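Local coordinates for protein chitinase (Paenibacillus sp. FPU-7, PDB 5GZT) that probably catalyses the random endo-hydrolysis of beta-1,4 linkages between N-acetylglucosamine units in chitin and chitodextrins, at residues 117-128 with 136-147; 500-511 with 607-615. One frame throughout, in Å; residues are numbered along the deposited sequence.

Contact 1: residues 117-128 with 136-147; sequences TLTLNIKTQIKG and VVNLGGKGSSFE
Thr119 and Leu120 pair in parallel with Val136 and Val137, and Gln125 and Ile126 with Ser145 and Phe146, so residues 117-128 and 136-147 meet in two sheets of the N-terminal part of the chain. In the first sheet Val136 N gives a nearly straight bond to Leu118 O (2.7 Å) and Leu120 N donates to Val136 O. In the second, Ser145 N reaches Thr124 O, Ile126 N reaches Ser145 O (2.7 Å), and Glu147 N reaches Ile126 O. Each strand thus repeats its neighbour one coil further on, the stacking of a parallel beta-helix, and the corner between the sheets is pinned by Ser144. Its buried OG accepts from Thr124 N (2.9 Å) and donates to Gly141 O (2.7 Å), an oxygen that Ser144 N also holds in a type II turn. Glycines suit this corner: a CB on Gly140 would run into Asn121 O, and one on Gly141 into Leu120 O. Between the sheets lies the Phe146 ring. Ile126, pointing the same way beside it with CG1 next to its own backbone N (chi1 -62°), lays CD1 over one ring face, 3.9 Å from the Phe146 centroid, a CH-pi contact. Leu118 arrives from the opposite direction, CD2 to Phe146 CE2 at 3.7 Å, with Leu120 CD1 near Phe146 CZ. At the far end the extended Glu147 chain takes Gly128 N on OE1 (2.8 Å) from above the carboxylate plane, 51° out of it. A water links Ile126 O with Ser145 OG.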
loop_
_atom_site.group_PDB
_atom_site.type_symbol
_atom_site.label_atom_id
_atom_site.label_comp_id
_atom_site.label_asym_id
_atom_site.label_seq_id
_atom_site.Cartn_x
_atom_site.Cartn_y
_atom_site.Cartn_z
ATOM N N THR B 117 -7.803 -40.915 30.731
ATOM C CA THR B 117 -7.140 -40.320 31.915
ATOM C C THR B 117 -6.983 -41.301 33.043
ATOM O O THR B 117 -7.952 -41.910 33.521
ATOM C CB THR B 117 -7.896 -39.032 32.365
ATOM O OG1 THR B 117 -7.894 -38.162 31.237
ATOM C CG2 THR B 117 -7.159 -38.323 33.536
ATOM N N LEU B 118 -5.733 -41.491 33.456
ATOM C CA LEU B 118 -5.452 -42.335 34.593
ATOM C C LEU B 118 -4.833 -41.434 35.709
ATOM O O LEU B 118 -3.779 -40.832 35.496
ATOM C CB LEU B 118 -4.481 -43.483 34.221
ATOM C CG LEU B 118 -3.981 -44.319 35.360
ATOM C CD1 LEU B 118 -5.009 -45.208 36.043
ATOM C CD2 LEU B 118 -2.771 -45.132 34.979
ATOM N N THR B 119 -5.461 -41.420 36.887
ATOM C CA THR B 119 -5.021 -40.601 38.026
ATOM C C THR B 119 -4.533 -41.514 39.146
ATOM O O THR B 119 -5.259 -42.348 39.645
ATOM C CB THR B 119 -6.121 -39.634 38.472
ATOM O OG1 THR B 119 -6.518 -38.863 37.344
ATOM C CG2 THR B 119 -5.677 -38.697 39.600
ATOM N N LEU B 120 -3.277 -41.325 39.535
ATOM C CA LEU B 120 -2.650 -42.145 40.531
ATOM C C LEU B 120 -2.349 -41.396 41.855
ATOM O O LEU B 120 -1.596 -40.409 41.847
ATOM C CB LEU B 120 -1.349 -42.672 39.955
ATOM C CG LEU B 120 -1.457 -43.418 38.594
ATOM C CD1 LEU B 120 -0.078 -43.824 38.135
ATOM C CD2 LEU B 120 -2.350 -44.601 38.808
ATOM N N ASN B 121 -2.883 -41.964 42.956
ATOM C CA ASN B 121 -2.778 -41.406 44.302
ATOM C C ASN B 121 -2.157 -42.370 45.232
ATOM O O ASN B 121 -2.068 -42.073 46.433
ATOM C CB ASN B 121 -4.190 -41.000 44.774
ATOM C CG ASN B 121 -4.738 -39.812 44.019
ATOM O OD1 ASN B 121 -5.893 -39.820 43.498
ATOM N ND2 ASN B 121 -4.013 -38.746 44.063
ATOM N N ILE B 122 -1.617 -43.457 44.695
ATOM C CA ILE B 122 -0.857 -44.467 45.422
ATOM C C ILE B 122 0.129 -45.120 44.399
ATOM O O ILE B 122 -0.108 -45.086 43.212
ATOM C CB ILE B 122 -1.817 -45.568 46.022
ATOM C CG1 ILE B 122 -1.175 -46.547 47.034
ATOM C CG2 ILE B 122 -2.347 -46.439 44.885
ATOM C CD1 ILE B 122 -0.523 -45.950 48.275
ATOM N N LYS B 123 1.267 -45.613 44.853
ATOM C CA LYS B 123 2.240 -46.272 43.955
ATOM C C LYS B 123 1.552 -47.505 43.345
ATOM O O LYS B 123 1.052 -48.379 44.093
ATOM C CB LYS B 123 3.514 -46.675 44.701
ATOM C CG LYS B 123 4.537 -47.315 43.760
ATOM C CD LYS B 123 5.791 -47.667 44.508
ATOM C CE LYS B 123 6.845 -48.198 43.583
ATOM N NZ LYS B 123 8.174 -48.273 44.266
ATOM N N THR B 124 1.458 -47.469 42.016
ATOM C CA THR B 124 0.645 -48.395 41.253
ATOM C C THR B 124 1.474 -49.058 40.194
ATOM O O THR B 124 2.308 -48.410 39.525
ATOM C CB THR B 124 -0.529 -47.702 40.513
ATOM O OG1 THR B 124 -0.027 -46.709 39.609
ATOM C CG2 THR B 124 -1.472 -47.063 41.478
ATOM N N GLN B 125 1.239 -50.345 40.011
ATOM C CA GLN B 125 1.864 -51.064 38.887
ATOM C C GLN B 125 0.847 -51.194 37.763
ATOM O O GLN B 125 -0.163 -51.852 37.949
ATOM C CB GLN B 125 2.308 -52.436 39.333
ATOM C CG GLN B 125 3.487 -52.382 40.294
ATOM C CD GLN B 125 3.981 -53.774 40.709
ATOM O OE1 GLN B 125 3.325 -54.491 41.488
ATOM N NE2 GLN B 125 5.120 -54.167 40.154
ATOM N N ILE B 126 1.156 -50.640 36.592
ATOM C CA ILE B 126 0.263 -50.705 35.458
ATOM C C ILE B 126 0.967 -51.631 34.447
ATOM O O ILE B 126 2.126 -51.389 34.022
ATOM C CB ILE B 126 -0.031 -49.362 34.769
ATOM C CG1 ILE B 126 -0.739 -48.364 35.769
ATOM C CG2 ILE B 126 -0.930 -49.535 33.515
ATOM C CD1 ILE B 126 0.247 -47.546 36.590
ATOM N N LYS B 127 0.231 -52.666 34.074
ATOM C CA LYS B 127 0.748 -53.770 33.272
ATOM C C LYS B 127 -0.047 -53.863 32.003
ATOM O O LYS B 127 -1.259 -53.525 31.973
ATOM C CB LYS B 127 0.524 -55.091 34.038
ATOM C CG LYS B 127 1.287 -55.134 35.366
ATOM C CD LYS B 127 1.226 -56.465 36.112
ATOM C CE LYS B 127 2.105 -56.305 37.401
ATOM N NZ LYS B 127 2.074 -57.444 38.372
ATOM N N GLY B 128 0.602 -54.464 31.026
ATOM C CA GLY B 128 -0.024 -54.866 29.800
ATOM C C GLY B 128 0.258 -53.822 28.745
ATOM O O GLY B 128 0.871 -52.820 29.036
ATOM N N VAL B 136 -1.951 -38.912 35.279
ATOM C CA VAL B 136 -1.904 -37.793 36.270
ATOM C C VAL B 136 -1.348 -38.426 37.520
ATOM O O VAL B 136 -1.984 -39.267 38.172
ATOM C CB VAL B 136 -3.258 -37.200 36.494
ATOM C CG1 VAL B 136 -3.174 -36.050 37.557
ATOM C CG2 VAL B 136 -3.797 -36.615 35.204
ATOM N N VAL B 137 -0.087 -38.178 37.738
ATOM C CA VAL B 137 0.655 -38.824 38.821
ATOM C C VAL B 137 0.784 -37.762 39.971
ATOM O O VAL B 137 1.648 -36.893 39.976
ATOM C CB VAL B 137 2.023 -39.224 38.367
ATOM C CG1 VAL B 137 2.676 -40.088 39.416
ATOM C CG2 VAL B 137 1.950 -39.937 36.997
ATOM N N ASN B 138 -0.155 -37.832 40.896
ATOM C CA ASN B 138 -0.092 -36.994 42.105
ATOM C C ASN B 138 0.926 -37.526 43.021
ATOM O O ASN B 138 1.551 -38.559 42.755
ATOM C CB ASN B 138 -1.479 -36.927 42.746
ATOM C CG ASN B 138 -2.496 -36.240 41.877
ATOM O OD1 ASN B 138 -2.254 -35.276 41.098
ATOM N ND2 ASN B 138 -3.717 -36.694 42.056
ATOM N N LEU B 139 1.197 -36.814 44.133
ATOM C CA LEU B 139 2.286 -37.185 45.001
ATOM C C LEU B 139 2.219 -38.603 45.433
ATOM O O LEU B 139 3.251 -39.271 45.534
ATOM C CB LEU B 139 2.270 -36.292 46.237
ATOM C CG LEU B 139 3.309 -36.504 47.307
ATOM C CD1 LEU B 139 4.671 -36.243 46.701
ATOM C CD2 LEU B 139 2.964 -35.489 48.431
ATOM N N GLY B 140 1.039 -39.069 45.767
ATOM C CA GLY B 140 0.917 -40.459 46.266
ATOM C C GLY B 140 1.238 -41.515 45.203
ATOM O O GLY B 140 1.628 -42.632 45.545
ATOM N N GLY B 141 1.184 -41.121 43.924
ATOM C CA GLY B 141 1.535 -42.009 42.810
ATOM C C GLY B 141 2.984 -42.118 42.464
ATOM O O GLY B 141 3.392 -42.847 41.465
ATOM N N LYS B 142 3.795 -41.431 43.273
ATOM C CA LYS B 142 5.213 -41.396 43.066
ATOM C C LYS B 142 5.781 -42.810 42.895
ATOM O O LYS B 142 5.524 -43.685 43.715
ATOM C CB LYS B 142 5.886 -40.795 44.294
ATOM C CG LYS B 142 7.297 -40.315 44.041
ATOM C CD LYS B 142 7.882 -39.756 45.348
ATOM C CE LYS B 142 9.299 -39.302 45.070
ATOM N NZ LYS B 142 10.128 -39.490 46.281
ATOM N N GLY B 143 6.630 -43.007 41.902
ATOM C CA GLY B 143 7.293 -44.300 41.719
ATOM C C GLY B 143 6.394 -45.329 41.021
ATOM O O GLY B 143 6.737 -46.489 40.973
ATOM N N SER B 144 5.236 -44.929 40.529
ATOM C CA SER B 144 4.398 -45.849 39.752
ATOM C C SER B 144 5.158 -46.345 38.486
ATOM O O SER B 144 6.089 -45.687 38.017
ATOM C CB SER B 144 3.078 -45.208 39.366
ATOM O OG SER B 144 2.215 -45.113 40.516
ATOM N N SER B 145 4.779 -47.524 38.006
ATOM C CA SER B 145 5.394 -48.154 36.810
ATOM C C SER B 145 4.359 -48.524 35.758
ATOM O O SER B 145 3.209 -48.954 36.054
ATOM C CB SER B 145 6.198 -49.391 37.185
ATOM O OG SER B 145 5.396 -50.298 37.905
ATOM N N PHE B 146 4.760 -48.315 34.514
ATOM C CA PHE B 146 3.953 -48.663 33.345
ATOM C C PHE B 146 4.749 -49.622 32.452
ATOM O O PHE B 146 5.878 -49.334 32.126
ATOM C CB PHE B 146 3.702 -47.460 32.554
ATOM C CG PHE B 146 2.825 -46.492 33.216
ATOM C CD1 PHE B 146 3.370 -45.528 34.085
ATOM C CD2 PHE B 146 1.460 -46.466 32.929
ATOM C CE1 PHE B 146 2.533 -44.573 34.665
ATOM C CE2 PHE B 146 0.659 -45.521 33.530
ATOM C CZ PHE B 146 1.204 -44.569 34.358
ATOM N N GLU B 147 4.175 -50.761 32.110
ATOM C CA GLU B 147 4.866 -51.666 31.117
ATOM C C GLU B 147 4.860 -50.988 29.758
ATOM O O GLU B 147 5.836 -51.051 29.078
ATOM C CB GLU B 147 4.241 -53.045 31.042
ATOM C CG GLU B 147 4.593 -53.902 32.237
ATOM C CD GLU B 147 3.966 -55.283 32.184
ATOM O OE1 GLU B 147 3.150 -55.571 31.260
ATOM O OE2 GLU B 147 4.278 -56.083 33.090
HETATM O O HOH W 1 4.411 -51.815 35.704
#

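Contact 2: residues 500-511 with 607-615; sequences VYSATNNQLSVD and YKAEYIKQN
Tyr611 and Asp511 cross at about a right angle, the ring and carboxylate planes 77° apart, and the phenol OH of Tyr611 donates a short bond to Asp511 OD1 (2.5 Å). That oxygen uses its anti lone pair and lies near the plane of the Tyr611 ring, at its edge; the other oxygen, OD2, forms a salt bridge with Lys515. With CG of Tyr611 opposite its backbone N (chi1 -176°), the ring reaches out from its helix alongside Val500 and Val510, which slide past it in the reverse direction and both meet it obliquely from one side. Val500 CG1 comes within 4.0 Å of Tyr611 CB, and Val510 CG1 meets Tyr611 CE1 at the same distance. Tyr501 crosses the ring aslant, planes 70° apart, placing its OH 3.6 Å from Tyr611 CD2. These residues join the loop 500-509 and the start of helix 510-519 to helix 602-614, its neighbour in the outer layer of the TIM barrel of this family 18 glycoside hydrolase; Val510 and Lys608 both also touch Val529 on barrel strand 527-532. Lys608 contributes its aliphatic part, CD packing on Val500 CG2 at 3.8 Å, while its NZ pairs with Glu600 and bonds to Thr498. On the other side of Tyr611, Asn615 ND2 lies over the centre of one ring face and bonds to the Tyr611 carbonyl. With an alanine here instead of Tyr611, Asp511 OD1 is likely to lose its hydroxyl partner and a gap to open beside Val500, Val510 and Tyr501. A water links the Tyr501 OH (2.8 Å) to Tyr607 O (2.7 Å).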
loop_
_atom_site.group_PDB
_atom_site.type_symbol
_atom_site.label_atom_id
_atom_site.label_comp_id
_atom_site.label_asym_id
_atom_site.label_seq_id
_atom_site.Cartn_x
_atom_site.Cartn_y
_atom_site.Cartn_z
ATOM N N VAL B 500 2.970 8.106 15.896
ATOM C CA VAL B 500 3.841 6.966 15.780
ATOM C C VAL B 500 4.191 6.398 17.194
ATOM O O VAL B 500 4.186 5.194 17.352
ATOM C CB VAL B 500 5.169 7.296 15.090
ATOM C CG1 VAL B 500 5.963 6.066 14.876
ATOM C CG2 VAL B 500 4.973 7.915 13.743
ATOM N N TYR B 501 4.618 7.231 18.120
ATOM C CA TYR B 501 5.038 6.823 19.453
ATOM C C TYR B 501 4.153 7.392 20.548
ATOM O O TYR B 501 3.575 8.502 20.387
ATOM C CB TYR B 501 6.527 7.195 19.772
ATOM C CG TYR B 501 7.515 6.632 18.779
ATOM C CD1 TYR B 501 7.943 5.295 18.834
ATOM C CD2 TYR B 501 7.946 7.409 17.700
ATOM C CE1 TYR B 501 8.824 4.773 17.885
ATOM C CE2 TYR B 501 8.807 6.897 16.725
ATOM C CZ TYR B 501 9.212 5.595 16.794
ATOM O OH TYR B 501 10.015 5.166 15.806
ATOM N N SER B 502 4.106 6.674 21.687
ATOM C CA SER B 502 3.401 7.159 22.868
ATOM C C SER B 502 4.377 7.972 23.678
ATOM O O SER B 502 5.357 7.458 24.217
ATOM C CB SER B 502 2.900 5.999 23.756
ATOM O OG SER B 502 2.097 5.109 23.065
ATOM N N ALA B 503 4.066 9.247 23.825
ATOM C CA ALA B 503 4.894 10.177 24.511
ATOM C C ALA B 503 4.604 10.287 25.981
ATOM O O ALA B 503 5.471 10.699 26.742
ATOM C CB ALA B 503 4.694 11.560 23.881
ATOM N N THR B 504 3.374 10.003 26.358
ATOM C CA THR B 504 2.933 9.925 27.723
ATOM C C THR B 504 2.196 8.593 27.896
ATOM O O THR B 504 1.761 7.915 26.934
ATOM C CB THR B 504 1.956 11.104 28.099
ATOM O OG1 THR B 504 0.842 11.195 27.167
ATOM C CG2 THR B 504 2.704 12.378 28.121
ATOM N N ASN B 505 1.996 8.234 29.155
ATOM C CA ASN B 505 1.601 6.861 29.492
ATOM C C ASN B 505 0.262 6.420 29.000
ATOM O O ASN B 505 0.108 5.268 28.591
ATOM C CB ASN B 505 1.677 6.649 31.013
ATOM C CG ASN B 505 3.120 6.645 31.549
ATOM O OD1 ASN B 505 4.137 6.444 30.820
ATOM N ND2 ASN B 505 3.206 6.845 32.846
ATOM N N ASN B 506 -0.686 7.326 28.950
ATOM C CA ASN B 506 -2.026 6.990 28.465
ATOM C C ASN B 506 -2.269 7.328 26.971
ATOM O O ASN B 506 -3.409 7.160 26.453
ATOM C CB ASN B 506 -3.011 7.746 29.364
ATOM C CG ASN B 506 -2.912 7.267 30.822
ATOM O OD1 ASN B 506 -2.632 6.075 31.075
ATOM N ND2 ASN B 506 -3.078 8.188 31.782
ATOM N N GLN B 507 -1.239 7.772 26.266
ATOM C CA GLN B 507 -1.400 8.044 24.836
ATOM C C GLN B 507 -1.111 6.806 24.034
ATOM O O GLN B 507 0.022 6.311 23.981
ATOM C CB GLN B 507 -0.430 9.142 24.405
ATOM C CG GLN B 507 -0.665 9.650 23.000
ATOM C CD GLN B 507 0.655 9.865 22.313
ATOM O OE1 GLN B 507 1.489 10.566 22.827
ATOM N NE2 GLN B 507 0.899 9.150 21.273
ATOM N N LEU B 508 -2.112 6.345 23.290
ATOM C CA LEU B 508 -1.946 5.293 22.333
ATOM C C LEU B 508 -1.250 5.783 21.063
ATOM O O LEU B 508 -1.349 6.960 20.718
ATOM C CB LEU B 508 -3.336 4.748 21.971
ATOM C CG LEU B 508 -4.066 3.667 22.763
ATOM C CD1 LEU B 508 -3.510 3.465 24.157
ATOM C CD2 LEU B 508 -5.582 3.809 22.686
ATOM N N SER B 509 -0.706 4.838 20.309
ATOM C CA SER B 509 0.099 5.146 19.188
ATOM C C SER B 509 0.131 3.960 18.253
ATOM O O SER B 509 -0.388 2.868 18.619
ATOM C CB SER B 509 1.482 5.463 19.696
ATOM O OG SER B 509 2.093 4.398 20.429
ATOM N N VAL B 510 0.754 4.142 17.069
ATOM C CA VAL B 510 1.154 3.064 16.213
ATOM C C VAL B 510 2.005 2.081 17.073
ATOM O O VAL B 510 1.804 0.893 17.050
ATOM C CB VAL B 510 1.994 3.547 15.053
ATOM C CG1 VAL B 510 2.662 2.422 14.293
ATOM C CG2 VAL B 510 1.145 4.372 14.091
ATOM N N ASP B 511 2.991 2.581 17.789
ATOM C CA ASP B 511 3.926 1.686 18.520
ATOM C C ASP B 511 3.162 0.838 19.596
ATOM O O ASP B 511 3.299 -0.376 19.630
ATOM C CB ASP B 511 4.958 2.527 19.162
ATOM C CG ASP B 511 6.061 1.718 19.857
ATOM O OD1 ASP B 511 6.606 0.787 19.253
ATOM O OD2 ASP B 511 6.351 2.099 21.034
ATOM N N TYR B 607 8.294 9.495 9.689
ATOM C CA TYR B 607 8.570 8.729 10.895
ATOM C C TYR B 607 7.841 7.387 10.953
ATOM O O TYR B 607 8.437 6.390 11.386
ATOM C CB TYR B 607 8.320 9.552 12.159
ATOM C CG TYR B 607 9.491 10.448 12.465
ATOM C CD1 TYR B 607 10.660 9.909 13.025
ATOM C CD2 TYR B 607 9.525 11.776 12.037
ATOM C CE1 TYR B 607 11.740 10.698 13.282
ATOM C CE2 TYR B 607 10.635 12.562 12.248
ATOM C CZ TYR B 607 11.716 12.059 12.909
ATOM O OH TYR B 607 12.814 12.865 13.132
ATOM N N LYS B 608 6.664 7.349 10.352
ATOM C CA LYS B 608 5.835 6.199 10.317
ATOM C C LYS B 608 6.365 5.169 9.334
ATOM O O LYS B 608 6.456 3.979 9.693
ATOM C CB LYS B 608 4.444 6.638 10.010
ATOM C CG LYS B 608 3.298 5.822 10.438
ATOM C CD LYS B 608 2.350 6.813 11.156
ATOM C CE LYS B 608 1.009 6.629 10.772
ATOM N NZ LYS B 608 0.161 7.394 11.737
ATOM N N ALA B 609 6.756 5.612 8.153
ATOM C CA ALA B 609 7.464 4.799 7.209
ATOM C C ALA B 609 8.776 4.232 7.822
ATOM O O ALA B 609 9.100 3.023 7.614
ATOM C CB ALA B 609 7.780 5.593 5.924
ATOM N N GLU B 610 9.538 5.056 8.525
ATOM C CA GLU B 610 10.723 4.581 9.167
ATOM C C GLU B 610 10.403 3.560 10.296
ATOM O O GLU B 610 11.122 2.577 10.473
ATOM C CB GLU B 610 11.666 5.706 9.589
ATOM C CG GLU B 610 12.140 6.639 8.471
ATOM C CD GLU B 610 12.934 5.951 7.311
ATOM O OE1 GLU B 610 13.533 4.883 7.555
ATOM O OE2 GLU B 610 12.959 6.459 6.139
ATOM N N TYR B 611 9.314 3.714 11.010
ATOM C CA TYR B 611 8.954 2.718 11.987
ATOM C C TYR B 611 8.677 1.352 11.326
ATOM O O TYR B 611 9.102 0.343 11.817
ATOM C CB TYR B 611 7.751 3.176 12.762
ATOM C CG TYR B 611 7.317 2.292 13.867
ATOM C CD1 TYR B 611 6.453 1.231 13.644
ATOM C CD2 TYR B 611 7.792 2.475 15.150
ATOM C CE1 TYR B 611 6.061 0.407 14.697
ATOM C CE2 TYR B 611 7.361 1.707 16.194
ATOM C CZ TYR B 611 6.547 0.611 15.939
ATOM O OH TYR B 611 6.110 -0.190 16.976
ATOM N N ILE B 612 7.975 1.382 10.216
ATOM C CA ILE B 612 7.610 0.228 9.470
ATOM C C ILE B 612 8.888 -0.483 9.031
ATOM O O ILE B 612 9.038 -1.691 9.251
ATOM C CB ILE B 612 6.782 0.618 8.217
ATOM C CG1 ILE B 612 5.284 0.916 8.622
ATOM C CG2 ILE B 612 6.876 -0.504 7.128
ATOM C CD1 ILE B 612 4.605 1.807 7.605
ATOM N N LYS B 613 9.804 0.240 8.420
ATOM C CA LYS B 613 11.060 -0.382 7.966
ATOM C C LYS B 613 11.884 -0.921 9.108
ATOM O O LYS B 613 12.427 -2.052 8.967
ATOM C CB LYS B 613 11.899 0.567 7.149
ATOM C CG LYS B 613 11.129 1.084 5.959
ATOM C CD LYS B 613 11.987 1.557 4.811
ATOM C CE LYS B 613 12.749 2.798 5.136
ATOM N NZ LYS B 613 13.914 2.878 4.184
ATOM N N GLN B 614 11.965 -0.154 10.203
ATOM C CA GLN B 614 12.722 -0.537 11.393
ATOM C C GLN B 614 12.168 -1.808 12.014
ATOM O O GLN B 614 12.952 -2.562 12.587
ATOM C CB GLN B 614 12.780 0.552 12.506
ATOM C CG GLN B 614 13.664 1.752 12.100
ATOM C CD GLN B 614 13.595 2.973 13.048
ATOM O OE1 GLN B 614 14.017 4.112 12.686
ATOM N NE2 GLN B 614 13.063 2.755 14.248
ATOM N N ASN B 615 10.855 -2.015 12.014
ATOM C CA ASN B 615 10.292 -3.239 12.618
ATOM C C ASN B 615 9.931 -4.330 11.630
ATOM O O ASN B 615 9.198 -5.234 11.976
ATOM C CB ASN B 615 9.146 -2.878 13.457
ATOM C CG ASN B 615 9.561 -2.036 14.577
ATOM O OD1 ASN B 615 10.008 -2.565 15.562
ATOM N ND2 ASN B 615 9.476 -0.700 14.437
HETATM O O HOH W 2 10.287 6.439 13.356
#

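In the fold
From the N terminus the chain first winds through the beta-helix, where contact 1 closes a short loop of seven residues, 129-135, and joins one coil to the next in both sheets. A four-stranded antiparallel sheet and the start of the first family 18 barrel follow before contact 2 opens. That contact closes a much longer excursion of 95 residues, which includes barrel strand 527-532 and a five-strand antiparallel sheet, and ties the two helices flanking that strand. The two contacts are in series, neither nested nor crossed. Their centres are 54 Å apart and their nearest atoms about 40 Å; contact 1 lies in the N-terminal beta-helix, contact 2 in the first family 18 barrel.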